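Side-chain contacts in probable zinc protease (Pseudomonas aeruginosa, PDB 4NNZ), which probably acts as a zinc-dependent metallopeptidase of the M16 family, as one subunit of a heterodimeric protease: residues Thr173-Asp176 against Leu177-Trp180; Glu105-Ala108 against Asp109-Ala112. All blocks are in the same frame, centred on the assembly; numbering follows the deposited sequence.

Contact 1: residues Thr173-Asp176 against Leu177-Trp180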
loop_
_atom_site.group_PDB
_atom_site.type_symbol
_atom_site.label_atom_id
_atom_site.label_comp_id
_atom_site.label_asym_id
_atom_site.label_seq_id
_atom_site.Cartn_x
_atom_site.Cartn_y
_atom_site.Cartn_z
ATOM N N THR A 173 -6.670 -17.028 -7.053
ATOM C CA THR A 173 -6.994 -18.095 -7.959
ATOM C C THR A 173 -5.788 -18.781 -8.488
ATOM O O THR A 173 -4.704 -18.349 -8.312
ATOM C CB THR A 173 -7.888 -17.689 -9.123
ATOM O OG1 THR A 173 -7.120 -17.025 -10.096
ATOM C CG2 THR A 173 -8.944 -16.803 -8.679
ATOM N N ILE A 174 -6.016 -19.905 -9.115
ATOM C CA ILE A 174 -4.967 -20.741 -9.623
ATOM C C ILE A 174 -4.174 -20.050 -10.689
ATOM O O ILE A 174 -2.984 -20.183 -10.770
ATOM C CB ILE A 174 -5.549 -22.035 -10.176
ATOM C CG1 ILE A 174 -4.449 -23.021 -10.424
ATOM C CG2 ILE A 174 -6.277 -21.807 -11.468
ATOM C CD1 ILE A 174 -4.961 -24.297 -11.000
ATOM N N ASP A 175 -4.887 -19.341 -11.534
ATOM C CA ASP A 175 -4.277 -18.607 -12.598
ATOM C C ASP A 175 -3.389 -17.528 -12.088
ATOM O O ASP A 175 -2.355 -17.288 -12.630
ATOM C CB ASP A 175 -5.330 -18.121 -13.543
ATOM C CG ASP A 175 -5.748 -19.197 -14.491
ATOM O OD1 ASP A 175 -4.871 -19.735 -15.183
ATOM O OD2 ASP A 175 -6.933 -19.557 -14.524
ATOM N N ASP A 176 -3.787 -16.904 -11.005
ATOM C CA ASP A 176 -2.992 -15.872 -10.411
ATOM C C ASP A 176 -1.673 -16.425 -9.936
ATOM O O ASP A 176 -0.663 -15.791 -10.066
ATOM C CB ASP A 176 -3.747 -15.210 -9.275
ATOM C CG ASP A 176 -4.955 -14.457 -9.743
ATOM O OD1 ASP A 176 -4.994 -14.058 -10.901
ATOM O OD2 ASP A 176 -5.875 -14.253 -8.957
ATOM N N LEU A 177 -1.709 -17.603 -9.355
ATOM C CA LEU A 177 -0.537 -18.311 -8.934
ATOM C C LEU A 177 0.366 -18.757 -10.050
ATOM O O LEU A 177 1.540 -18.684 -9.931
ATOM C CB LEU A 177 -0.938 -19.507 -8.098
ATOM C CG LEU A 177 -1.087 -19.399 -6.594
ATOM C CD1 LEU A 177 -0.622 -20.673 -5.979
ATOM C CD2 LEU A 177 -0.261 -18.282 -6.042
ATOM N N ARG A 178 -0.193 -19.247 -11.131
ATOM C CA ARG A 178 0.595 -19.686 -12.253
ATOM C C ARG A 178 1.340 -18.555 -12.853
ATOM O O ARG A 178 2.440 -18.696 -13.299
ATOM C CB ARG A 178 -0.308 -20.243 -13.336
ATOM C CG ARG A 178 -0.912 -21.581 -13.031
ATOM C CD ARG A 178 -1.616 -22.144 -14.232
ATOM N NE ARG A 178 -2.130 -23.471 -13.980
ATOM C CZ ARG A 178 -3.416 -23.772 -14.005
ATOM N NH1 ARG A 178 -4.303 -22.837 -14.260
ATOM N NH2 ARG A 178 -3.819 -25.003 -13.778
ATOM N N HIS A 179 0.657 -17.445 -12.961
ATOM C CA HIS A 179 1.189 -16.285 -13.587
ATOM C C HIS A 179 2.329 -15.713 -12.820
ATOM O O HIS A 179 3.282 -15.233 -13.364
ATOM C CB HIS A 179 0.097 -15.273 -13.748
ATOM C CG HIS A 179 0.527 -14.053 -14.470
ATOM N ND1 HIS A 179 0.695 -14.021 -15.830
ATOM C CD2 HIS A 179 0.851 -12.824 -14.019
ATOM C CE1 HIS A 179 1.094 -12.821 -16.190
ATOM N NE2 HIS A 179 1.195 -12.075 -15.107
ATOM N N TRP A 180 2.176 -15.741 -11.520
ATOM C CA TRP A 180 3.192 -15.309 -10.618
ATOM C C TRP A 180 4.378 -16.207 -10.745
ATOM O O TRP A 180 5.491 -15.762 -10.679
ATOM C CB TRP A 180 2.638 -15.281 -9.214
ATOM C CG TRP A 180 3.373 -14.460 -8.249
ATOM C CD1 TRP A 180 4.110 -14.909 -7.254
ATOM C CD2 TRP A 180 3.402 -13.039 -8.152
ATOM N NE1 TRP A 180 4.630 -13.902 -6.548
ATOM C CE2 TRP A 180 4.201 -12.731 -7.072
ATOM C CE3 TRP A 180 2.833 -12.005 -8.873
ATOM C CZ2 TRP A 180 4.457 -11.453 -6.698
ATOM C CZ3 TRP A 180 3.091 -10.763 -8.507
ATOM C CH2 TRP A 180 3.890 -10.481 -7.423
#
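Leu177 answers the carbonyl of Thr173: its N donates to Thr173 O at 3.3 Å, and its CB sits 3.4 Å from Ile174 O. The side chain turns onto Leu49 and Met56 of helix 49-56. Arg178 has CG anti to the carbonyl carbon (chi1 -73°) and a chain extended from CG to NE, which takes its guanidinium back along the helix to Ile174 and Asp175. Ile174 CD1 lies over one face of the Arg178 guanidinium, displaced toward its rim and 3.1 Å from Arg178 NH2, a tight fit. Asp175 OD1 stands at the edge, where Arg178 NH1 forms a salt bridge of 3.3 Å. The pair is skewed: NH1 lies above the carboxylate plane, the two planes 57° apart. His179 N bonds Asp175 O at 3.0 Å, while its CB packs on that oxygen. Trp180 N reaches Asp176 O at 3.2 Å, and the indole turns away to Leu49 and Leu53. Asp176 OD2 forms a salt bridge, its geometry doubtful, with Arg223 of the second subunit, another copy of this protein. The weak Asp176 N to Thr173 OG1 bond (3.5 Å) makes Thr173 the N-cap of helix 174-184; Asp175-Arg178 is an i to i+3 ion pair in its first turns.

Contact 2: residues Glu105-Ala108 against Asp109-Ala112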
loop_
_atom_site.group_PDB
_atom_site.type_symbol
_atom_site.label_atom_id
_atom_site.label_comp_id
_atom_site.label_asym_id
_atom_site.label_seq_id
_atom_site.Cartn_x
_atom_site.Cartn_y
_atom_site.Cartn_z
ATOM N N GLU A 105 18.871 -31.519 -8.801
ATOM C CA GLU A 105 18.001 -31.917 -9.872
ATOM C C GLU A 105 16.581 -31.575 -9.557
ATOM O O GLU A 105 15.808 -31.316 -10.450
ATOM C CB GLU A 105 18.141 -33.410 -10.156
ATOM C CG GLU A 105 17.003 -34.029 -10.949
ATOM C CD GLU A 105 17.246 -35.476 -11.303
ATOM O OE1 GLU A 105 16.980 -36.356 -10.467
ATOM O OE2 GLU A 105 17.701 -35.748 -12.425
ATOM N N MET A 106 16.224 -31.596 -8.291
ATOM C CA MET A 106 14.854 -31.403 -7.926
ATOM C C MET A 106 14.557 -29.966 -7.580
ATOM O O MET A 106 13.424 -29.590 -7.482
ATOM C CB MET A 106 14.457 -32.366 -6.840
ATOM C CG MET A 106 14.669 -31.865 -5.448
ATOM S SD MET A 106 14.355 -33.149 -4.236
ATOM C CE MET A 106 13.753 -32.102 -2.921
ATOM N N GLU A 107 15.588 -29.161 -7.432
ATOM C CA GLU A 107 15.424 -27.744 -7.259
ATOM C C GLU A 107 15.244 -27.134 -8.623
ATOM O O GLU A 107 14.522 -26.192 -8.804
ATOM C CB GLU A 107 16.658 -27.166 -6.599
ATOM C CG GLU A 107 16.439 -26.278 -5.384
ATOM C CD GLU A 107 15.031 -26.260 -4.854
ATOM O OE1 GLU A 107 14.194 -25.589 -5.446
ATOM O OE2 GLU A 107 14.752 -26.909 -3.850
ATOM N N ALA A 108 15.935 -27.713 -9.583
ATOM C CA ALA A 108 15.820 -27.400 -10.979
ATOM C C ALA A 108 14.467 -27.746 -11.483
ATOM O O ALA A 108 13.978 -27.113 -12.365
ATOM C CB ALA A 108 16.876 -28.119 -11.768
ATOM N N ASP A 109 13.900 -28.816 -10.979
ATOM C CA ASP A 109 12.589 -29.216 -11.399
ATOM C C ASP A 109 11.581 -28.171 -11.042
ATOM O O ASP A 109 10.694 -27.863 -11.785
ATOM C CB ASP A 109 12.210 -30.484 -10.698
ATOM C CG ASP A 109 11.235 -31.282 -11.471
ATOM O OD1 ASP A 109 11.544 -31.577 -12.621
ATOM O OD2 ASP A 109 10.174 -31.621 -10.938
ATOM N N ARG A 110 11.747 -27.623 -9.866
ATOM C CA ARG A 110 10.880 -26.615 -9.376
ATOM C C ARG A 110 10.939 -25.430 -10.295
ATOM O O ARG A 110 9.946 -24.863 -10.622
ATOM C CB ARG A 110 11.421 -26.198 -8.027
ATOM C CG ARG A 110 10.390 -25.963 -6.961
ATOM C CD ARG A 110 10.907 -25.020 -5.897
ATOM N NE ARG A 110 11.820 -25.705 -5.008
ATOM C CZ ARG A 110 11.507 -26.789 -4.330
ATOM N NH1 ARG A 110 10.305 -27.298 -4.439
ATOM N NH2 ARG A 110 12.399 -27.360 -3.552
ATOM N N MET A 111 12.128 -25.027 -10.662
ATOM C CA MET A 111 12.302 -23.882 -11.504
ATOM C C MET A 111 11.729 -24.099 -12.868
ATOM O O MET A 111 11.186 -23.215 -13.466
ATOM C CB MET A 111 13.769 -23.559 -11.608
ATOM C CG MET A 111 14.059 -22.151 -12.016
ATOM S SD MET A 111 15.769 -21.816 -11.803
ATOM C CE MET A 111 16.404 -22.621 -13.214
ATOM N N ALA A 112 11.899 -25.298 -13.358
ATOM C CA ALA A 112 11.487 -25.649 -14.685
ATOM C C ALA A 112 9.999 -25.634 -14.956
ATOM O O ALA A 112 9.583 -25.245 -16.027
ATOM C CB ALA A 112 12.080 -26.980 -15.068
#
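Glu107 and Arg110 face each other one helical turn apart, carboxylate against the edge of the guanidinium. Each carboxylate oxygen has its own nitrogen in a two-pronged salt bridge. Arg110 NE to Glu107 OE1 and Arg110 NH2 to Glu107 OE2 are both modelled at 2.4 Å, shorter than such bonds normally are, so the pairing is clear but its exact length is doubtful. The groups are not coplanar: their planes differ by 35°. Bends in both chains bring them together. Glu107 is nearly eclipsed about CB-CG (chi2 9°), and Arg110 folds at chi3 (-77°), which swings NE toward Glu107 OE1.

The i to i+3 spacing puts both residues on one face of the helix. The surrounding turns are held by Met111 N donating to Glu107 O at 3.2 Å, and Ala112 N to Ala108 O at 2.9 Å, whereas Asp109 N to Glu105 O is weak. Arg110 CB also presses on Glu107 O at 3.2 Å.

The next shell is the sheet. Tyr91 touches both Glu107 and Arg110, while Leu33 and Gln93 pack against Glu107. On another flank, Ala108 and Met111 meet Phe211 of helix 200-211, and Tyr210 adjoins Ala108. Tyr181 OH bonds Arg110 O, tying the end of this helix to helix 174-184.

Because Glu107 is buried, pairing it with an arginine probably offsets its charge where the helix meets the sheet, and the two-pronged grip probably limits rotation of both groups.

Contact 2 comes first along the chain, near the end of helix 100-112, and contact 1 follows at the start of helix 174-184. Their centres are 19 Å apart and their nearest atoms about 10 Å, so they do not touch, but helix 174-184, which carries contact 1, also reaches the end of helix 100-112 through Tyr181, the next residue after contact 1. Contact 2 packs on strands 28-35 and 89-96 of the six-stranded sheet. Contact 1 rests on helix 49-56, whose HxxEH sequence is the zinc-binding signature of the M16 family, and also reaches the second subunit. Together they connect the sheet, the probable metal-site helix and the boundary between the two copies.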